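Local coordinates for CHIR AB1 (Gallus gallus, PDB 2VSD), which probably acts as an avian Fc receptor of the immune system, binding antibody Fc through its extracellular immunoglobulin domain, at residues A[35-46]-A[54-62]. Numbering follows the deposited sequence.
Sequences VQLWLNGTLRFD and DAAEFSFAV. Unlike the reference sequence in segment 35-46: D46 (reference Asn). With NAG (2-acetamido-2-deoxy-beta-D-glucopyranose), chain B.
F58 of strand 55-61 turns one ring face to L37 of the hairpin 35-46: CB of L37 sits 3.8 Å from the ring centroid, almost on the ring normal, in a CH-pi contact. With CG anti to its carbonyl carbon (chi1 -59°), the F58 ring is long enough to reach the hairpin backbone, where its CZ meets O of V35 in the ring plane at 3.7 Å, and flat enough to take L37 on its face. CB of F45 comes within 3.7 Å of CD1 of F58. Beside this, V35 brings CG2 to 3.7 Å from CB of A56, whose small methyl suits a place where the backbones come close. L37 and V35, branched and apolar, fit this buried interface. Replacing F58 with an alanine is likely to leave CB of L37 without the ring face and CB of F45 and CG1 of V35 without their partner. These residues join the two sheets of an immunoglobulin beta-sandwich, and V35 also touches C26, which is disulfide-bonded to C73. A classic beta bulge, in which R44 and F45 both face L37, turns these two neighbours toward strand 55-61. Around F60 the contact becomes more exposed and more polar. CE2 of F45 lies over one face of the F60 ring, 3.6 Å from CD2 of F60, the planes inclined at 54°. R44 brings its guanidinium to an off-centre cation-pi contact, CZ lying 4.5 Å from the F60 centroid. Arginine suits this margin: its extended chain reaches the F60 ring while NH1 pairs with D67, and one water links NH2 of R44 to O of A61.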
ATOM      1  N   VAL A  35       1.643  -8.235  -3.828  1.00 24.57           N
ATOM      2  CA  VAL A  35       2.860  -8.177  -3.015  1.00 23.41           C
ATOM      3  C   VAL A  35       3.281  -6.716  -2.903  1.00 21.56           C
ATOM      4  O   VAL A  35       3.218  -5.994  -3.896  1.00 21.49           O
ATOM      5  CB  VAL A  35       3.978  -9.006  -3.639  1.00 24.36           C
ATOM      6  CG1 VAL A  35       5.179  -9.076  -2.698  1.00 24.17           C
ATOM      7  CG2 VAL A  35       3.471 -10.426  -3.966  1.00 23.77           C
ATOM      8  N   GLN A  36       3.679  -6.290  -1.705  1.00 20.84           N
ATOM      9  CA  GLN A  36       4.095  -4.899  -1.501  1.00 20.83           C
ATOM     10  C   GLN A  36       5.567  -4.797  -1.109  1.00 19.66           C
ATOM     11  O   GLN A  36       6.038  -5.586  -0.272  1.00 21.10           O
ATOM     12  CB  GLN A  36       3.294  -4.313  -0.368  1.00 19.98           C
ATOM     13  CG  GLN A  36       1.794  -4.305  -0.656  1.00 21.99           C
ATOM     14  CD  GLN A  36       0.959  -3.731   0.462  1.00 22.25           C
ATOM     15  OE1 GLN A  36       1.383  -3.664   1.626  1.00 23.40           O
ATOM     16  NE2 GLN A  36      -0.283  -3.340   0.120  1.00 23.25           N
ATOM     17  N   LEU A  37       6.258  -3.792  -1.636  1.00 19.56           N
ATOM     18  CA  LEU A  37       7.587  -3.488  -1.155  1.00 17.87           C
ATOM     19  C   LEU A  37       7.514  -2.172  -0.396  1.00 18.23           C
ATOM     20  O   LEU A  37       7.093  -1.162  -0.965  1.00 17.16           O
ATOM     21  CB  LEU A  37       8.600  -3.374  -2.309  1.00 16.37           C
ATOM     22  CG  LEU A  37      10.072  -3.180  -1.859  1.00 18.54           C
ATOM     23  CD1 LEU A  37      10.678  -4.488  -1.290  1.00 18.41           C
ATOM     24  CD2 LEU A  37      10.884  -2.706  -3.051  1.00 16.66           C
ATOM     25  N   TRP A  38       8.015  -2.200   0.836  1.00 16.67           N
ATOM     26  CA  TRP A  38       7.970  -1.066   1.763  1.00 17.52           C
ATOM     27  C   TRP A  38       9.386  -0.599   2.000  1.00 17.63           C
ATOM     28  O   TRP A  38      10.317  -1.434   2.102  1.00 17.61           O
ATOM     29  CB  TRP A  38       7.403  -1.512   3.101  1.00 16.94           C
ATOM     30  CG  TRP A  38       5.934  -1.754   3.024  1.00 19.45           C
ATOM     31  CD1 TRP A  38       5.301  -2.735   2.309  1.00 19.76           C
ATOM     32  CD2 TRP A  38       4.914  -0.986   3.668  1.00 19.07           C
ATOM     33  NE1 TRP A  38       3.918  -2.639   2.504  1.00 18.75           N
ATOM     34  CE2 TRP A  38       3.664  -1.568   3.320  1.00 17.72           C
ATOM     35  CE3 TRP A  38       4.934   0.126   4.530  1.00 18.68           C
ATOM     36  CZ2 TRP A  38       2.436  -1.055   3.771  1.00 19.74           C
ATOM     37  CZ3 TRP A  38       3.714   0.638   5.002  1.00 20.73           C
ATOM     38  CH2 TRP A  38       2.467   0.037   4.615  1.00 21.22           C
ATOM     39  N   LEU A  39       9.548   0.722   2.070  1.00 17.79           N
ATOM     40  CA  LEU A  39      10.858   1.341   2.347  1.00 17.57           C
ATOM     41  C   LEU A  39      10.707   2.273   3.551  1.00 17.80           C
ATOM     42  O   LEU A  39       9.857   3.188   3.512  1.00 17.22           O
ATOM     43  CB  LEU A  39      11.362   2.111   1.099  1.00 17.24           C
ATOM     44  CG  LEU A  39      12.566   3.050   1.307  1.00 17.80           C
ATOM     45  CD1 LEU A  39      13.776   2.280   1.934  1.00 17.74           C
ATOM     46  CD2 LEU A  39      13.009   3.726   0.005  1.00 20.11           C
ATOM     47  N   ASN A  40      11.488   2.032   4.622  1.00 17.53           N
ATOM     48  CA  ASN A  40      11.435   2.890   5.822  1.00 18.25           C
ATOM     49  C   ASN A  40      10.007   2.999   6.371  1.00 18.85           C
ATOM     50  O   ASN A  40       9.584   4.062   6.882  1.00 19.61           O
ATOM     51  CB  ASN A  40      11.977   4.301   5.539  1.00 18.44           C
ATOM     52  CG  ASN A  40      13.444   4.316   5.145  1.00 18.49           C
ATOM     53  OD1 ASN A  40      14.150   3.297   5.218  1.00 18.72           O
ATOM     54  ND2 ASN A  40      13.885   5.501   4.666  1.00 19.74           N
ATOM     55  N   GLY A  41       9.261   1.902   6.261  1.00 18.30           N
ATOM     56  CA  GLY A  41       7.925   1.843   6.880  1.00 18.97           C
ATOM     57  C   GLY A  41       6.830   2.521   6.067  1.00 20.20           C
ATOM     58  O   GLY A  41       5.725   2.768   6.590  1.00 19.79           O
ATOM     59  N   THR A  42       7.111   2.824   4.796  1.00 18.98           N
ATOM     60  CA  THR A  42       6.117   3.411   3.889  1.00 20.52           C
ATOM     61  C   THR A  42       6.108   2.571   2.602  1.00 19.54           C
ATOM     62  O   THR A  42       7.163   2.142   2.129  1.00 19.04           O
ATOM     63  CB  THR A  42       6.476   4.893   3.579  1.00 21.33           C
ATOM     64  OG1 THR A  42       6.371   5.679   4.785  1.00 23.41           O
ATOM     65  CG2 THR A  42       5.577   5.488   2.494  1.00 22.12           C
ATOM     66  N   LEU A  43       4.923   2.311   2.059  1.00 19.19           N
ATOM     67  CA  LEU A  43       4.808   1.532   0.813  1.00 17.95           C
ATOM     68  C   LEU A  43       5.526   2.224  -0.339  1.00 18.93           C
ATOM     69  O   LEU A  43       5.287   3.447  -0.585  1.00 17.80           O
ATOM     70  CB  LEU A  43       3.309   1.352   0.450  1.00 18.59           C
ATOM     71  CG  LEU A  43       3.038   0.681  -0.896  1.00 20.54           C
ATOM     72  CD1 LEU A  43       3.294  -0.786  -0.673  1.00 23.87           C
ATOM     73  CD2 LEU A  43       1.578   0.896  -1.430  1.00 19.72           C
ATOM     74  N   ARG A  44       6.395   1.458  -1.037  1.00 16.82           N
ATOM     75  CA  ARG A  44       7.052   1.974  -2.228  1.00 18.02           C
ATOM     76  C   ARG A  44       6.417   1.476  -3.534  1.00 19.55           C
ATOM     77  O   ARG A  44       5.987   2.291  -4.364  1.00 19.24           O
ATOM     78  CB  ARG A  44       8.577   1.716  -2.207  1.00 17.82           C
ATOM     79  CG  ARG A  44       9.261   2.511  -3.320  1.00 19.15           C
ATOM     80  CD  ARG A  44      10.741   2.401  -3.333  1.00 20.92           C
ATOM     81  NE  ARG A  44      11.250   3.172  -4.473  1.00 22.21           N
ATOM     82  CZ  ARG A  44      12.530   3.352  -4.782  1.00 26.81           C
ATOM     83  NH1 ARG A  44      13.498   2.860  -4.006  1.00 21.64           N
ATOM     84  NH2 ARG A  44      12.839   4.066  -5.868  1.00 23.24           N
ATOM     85  N   PHE A  45       6.352   0.153  -3.705  1.00 20.33           N
ATOM     86  CA  PHE A  45       5.811  -0.481  -4.915  1.00 20.36           C
ATOM     87  C   PHE A  45       4.870  -1.583  -4.506  1.00 21.51           C
ATOM     88  O   PHE A  45       4.966  -2.147  -3.400  1.00 21.01           O
ATOM     89  CB  PHE A  45       6.919  -1.171  -5.720  1.00 20.15           C
ATOM     90  CG  PHE A  45       8.004  -0.249  -6.194  1.00 20.64           C
ATOM     91  CD1 PHE A  45       7.701   0.830  -7.026  1.00 22.35           C
ATOM     92  CD2 PHE A  45       9.328  -0.492  -5.854  1.00 19.93           C
ATOM     93  CE1 PHE A  45       8.707   1.660  -7.519  1.00 23.19           C
ATOM     94  CE2 PHE A  45      10.342   0.334  -6.328  1.00 19.75           C
ATOM     95  CZ  PHE A  45      10.033   1.403  -7.152  1.00 23.53           C
ATOM     96  N   ASP A  46       3.946  -1.906  -5.401  1.00 23.17           N
ATOM     97  CA  ASP A  46       3.240  -3.174  -5.252  1.00 25.22           C
ATOM     98  C   ASP A  46       3.115  -3.796  -6.621  1.00 26.99           C
ATOM     99  O   ASP A  46       3.299  -3.104  -7.635  1.00 28.45           O
ATOM    100  CB  ASP A  46       1.891  -3.031  -4.525  1.00 25.23           C
ATOM    101  CG  ASP A  46       0.836  -2.265  -5.332  1.00 26.78           C
ATOM    102  OD1 ASP A  46       1.062  -1.920  -6.496  1.00 28.37           O
ATOM    103  OD2 ASP A  46      -0.216  -1.985  -4.748  1.00 29.91           O
ATOM    104  N   ASP A  54       7.078 -18.474  -7.222  1.00 40.20           N
ATOM    105  CA  ASP A  54       7.581 -18.636  -5.842  1.00 38.70           C
ATOM    106  C   ASP A  54       7.870 -17.288  -5.173  1.00 36.69           C
ATOM    107  O   ASP A  54       8.073 -17.232  -3.962  1.00 35.53           O
ATOM    108  CB  ASP A  54       8.879 -19.461  -5.816  1.00 39.44           C
ATOM    109  CG  ASP A  54       8.622 -20.944  -5.885  1.00 42.73           C
ATOM    110  OD1 ASP A  54       7.741 -21.435  -5.125  1.00 46.21           O
ATOM    111  OD2 ASP A  54       9.306 -21.609  -6.698  1.00 46.72           O
ATOM    112  N   ALA A  55       7.912 -16.230  -5.983  1.00 34.73           N
ATOM    113  CA  ALA A  55       8.338 -14.889  -5.529  1.00 32.94           C
ATOM    114  C   ALA A  55       7.824 -13.781  -6.446  1.00 31.32           C
ATOM    115  O   ALA A  55       7.489 -14.027  -7.607  1.00 31.14           O
ATOM    116  CB  ALA A  55       9.878 -14.827  -5.455  1.00 33.38           C
ATOM    117  N   ALA A  56       7.731 -12.564  -5.912  1.00 29.85           N
ATOM    118  CA  ALA A  56       7.564 -11.367  -6.736  1.00 28.26           C
ATOM    119  C   ALA A  56       8.911 -10.679  -6.650  1.00 27.21           C
ATOM    120  O   ALA A  56       9.492 -10.653  -5.584  1.00 26.66           O
ATOM    121  CB  ALA A  56       6.493 -10.450  -6.153  1.00 27.35           C
ATOM    122  N   GLU A  57       9.403 -10.146  -7.763  1.00 26.64           N
ATOM    123  CA  GLU A  57      10.683  -9.445  -7.773  1.00 26.33           C
ATOM    124  C   GLU A  57      10.430  -7.995  -8.113  1.00 25.24           C
ATOM    125  O   GLU A  57       9.672  -7.701  -9.049  1.00 25.28           O
ATOM    126  CB  GLU A  57      11.634 -10.041  -8.817  1.00 27.79           C
ATOM    127  CG  GLU A  57      12.253 -11.352  -8.376  1.00 30.26           C
ATOM    128  CD  GLU A  57      13.422 -11.767  -9.243  1.00 33.03           C
ATOM    129  OE1 GLU A  57      13.588 -11.218 -10.353  1.00 33.35           O
ATOM    130  OE2 GLU A  57      14.186 -12.645  -8.795  1.00 38.94           O
ATOM    131  N   PHE A  58      11.052  -7.094  -7.356  1.00 23.04           N
ATOM    132  CA  PHE A  58      10.977  -5.681  -7.648  1.00 22.63           C
ATOM    133  C   PHE A  58      12.374  -5.299  -8.081  1.00 21.81           C
ATOM    134  O   PHE A  58      13.291  -5.278  -7.255  1.00 23.17           O
ATOM    135  CB  PHE A  58      10.596  -4.892  -6.381  1.00 21.13           C
ATOM    136  CG  PHE A  58       9.276  -5.296  -5.790  1.00 23.51           C
ATOM    137  CD1 PHE A  58       8.102  -4.616  -6.148  1.00 22.89           C
ATOM    138  CD2 PHE A  58       9.185  -6.373  -4.905  1.00 22.37           C
ATOM    139  CE1 PHE A  58       6.880  -4.992  -5.615  1.00 22.98           C
ATOM    140  CE2 PHE A  58       7.963  -6.765  -4.375  1.00 23.22           C
ATOM    141  CZ  PHE A  58       6.807  -6.074  -4.725  1.00 22.02           C
ATOM    142  N   SER A  59      12.555  -4.989  -9.355  1.00 22.96           N
ATOM    143  CA  SER A  59      13.875  -4.602  -9.842  1.00 22.98           C
ATOM    144  C   SER A  59      13.796  -3.149 -10.244  1.00 22.88           C
ATOM    145  O   SER A  59      12.849  -2.755 -10.957  1.00 22.78           O
ATOM    146  CB  SER A  59      14.303  -5.440 -11.046  1.00 23.77           C
ATOM    147  OG  SER A  59      14.483  -6.789 -10.684  1.00 27.65           O
ATOM    148  N   PHE A  60      14.761  -2.358  -9.779  1.00 21.19           N
ATOM    149  CA  PHE A  60      14.783  -0.925 -10.099  1.00 20.91           C
ATOM    150  C   PHE A  60      16.189  -0.358 -10.077  1.00 20.32           C
ATOM    151  O   PHE A  60      17.125  -0.935  -9.461  1.00 19.90           O
ATOM    152  CB  PHE A  60      13.854  -0.124  -9.180  1.00 21.61           C
ATOM    153  CG  PHE A  60      14.114  -0.317  -7.705  1.00 22.19           C
ATOM    154  CD1 PHE A  60      14.944   0.564  -7.005  1.00 23.49           C
ATOM    155  CD2 PHE A  60      13.495  -1.353  -7.003  1.00 24.51           C
ATOM    156  CE1 PHE A  60      15.177   0.398  -5.643  1.00 23.35           C
ATOM    157  CE2 PHE A  60      13.728  -1.526  -5.654  1.00 21.30           C
ATOM    158  CZ  PHE A  60      14.544  -0.648  -4.961  1.00 20.21           C
ATOM    159  N   ALA A  61      16.353   0.766 -10.769  1.00 18.48           N
ATOM    160  CA  ALA A  61      17.641   1.442 -10.755  1.00 18.57           C
ATOM    161  C   ALA A  61      17.749   2.287  -9.495  1.00 17.37           C
ATOM    162  O   ALA A  61      16.762   2.893  -9.055  1.00 18.67           O
ATOM    163  CB  ALA A  61      17.776   2.310 -11.995  1.00 18.90           C
ATOM    164  N   VAL A  62      18.941   2.320  -8.906  1.00 17.44           N
ATOM    165  CA  VAL A  62      19.230   3.235  -7.804  1.00 17.38           C
ATOM    166  C   VAL A  62      19.494   4.600  -8.443  1.00 18.31           C
ATOM    167  O   VAL A  62      20.462   4.752  -9.222  1.00 20.03           O
ATOM    168  CB  VAL A  62      20.437   2.744  -6.992  1.00 17.38           C
ATOM    169  CG1 VAL A  62      20.746   3.702  -5.835  1.00 17.30           C
ATOM    170  CG2 VAL A  62      20.176   1.283  -6.464  1.00 17.30           C
TER
HETATM  171  C1  NAG B   1      15.265   5.691   4.254  1.00 20.15           C
HETATM  172  C2  NAG B   1      15.279   6.994   3.443  1.00 21.22           C
HETATM  173  C3  NAG B   1      16.703   7.507   3.117  1.00 22.35           C
HETATM  174  C4  NAG B   1      17.632   7.385   4.330  1.00 23.04           C
HETATM  175  C5  NAG B   1      17.461   6.006   4.997  1.00 24.19           C
HETATM  176  C6  NAG B   1      18.308   5.781   6.261  1.00 27.59           C
HETATM  177  C7  NAG B   1      13.249   7.308   2.054  1.00 21.70           C
HETATM  178  C8  NAG B   1      12.532   7.729   3.272  1.00 16.64           C
HETATM  179  N2  NAG B   1      14.522   6.889   2.185  1.00 19.79           N
HETATM  180  O3  NAG B   1      16.605   8.859   2.657  1.00 19.98           O
HETATM  181  O4  NAG B   1      19.012   7.441   4.003  1.00 26.79           O
HETATM  182  O5  NAG B   1      16.100   5.826   5.374  1.00 23.13           O
HETATM  183  O6  NAG B   1      18.051   6.849   7.174  1.00 32.78           O
HETATM  184  O7  NAG B   1      12.588   7.309   0.986  1.00 28.12           O
HETATM  185  O   HOH W   1      15.366   4.952  -7.599  1.00 28.91           O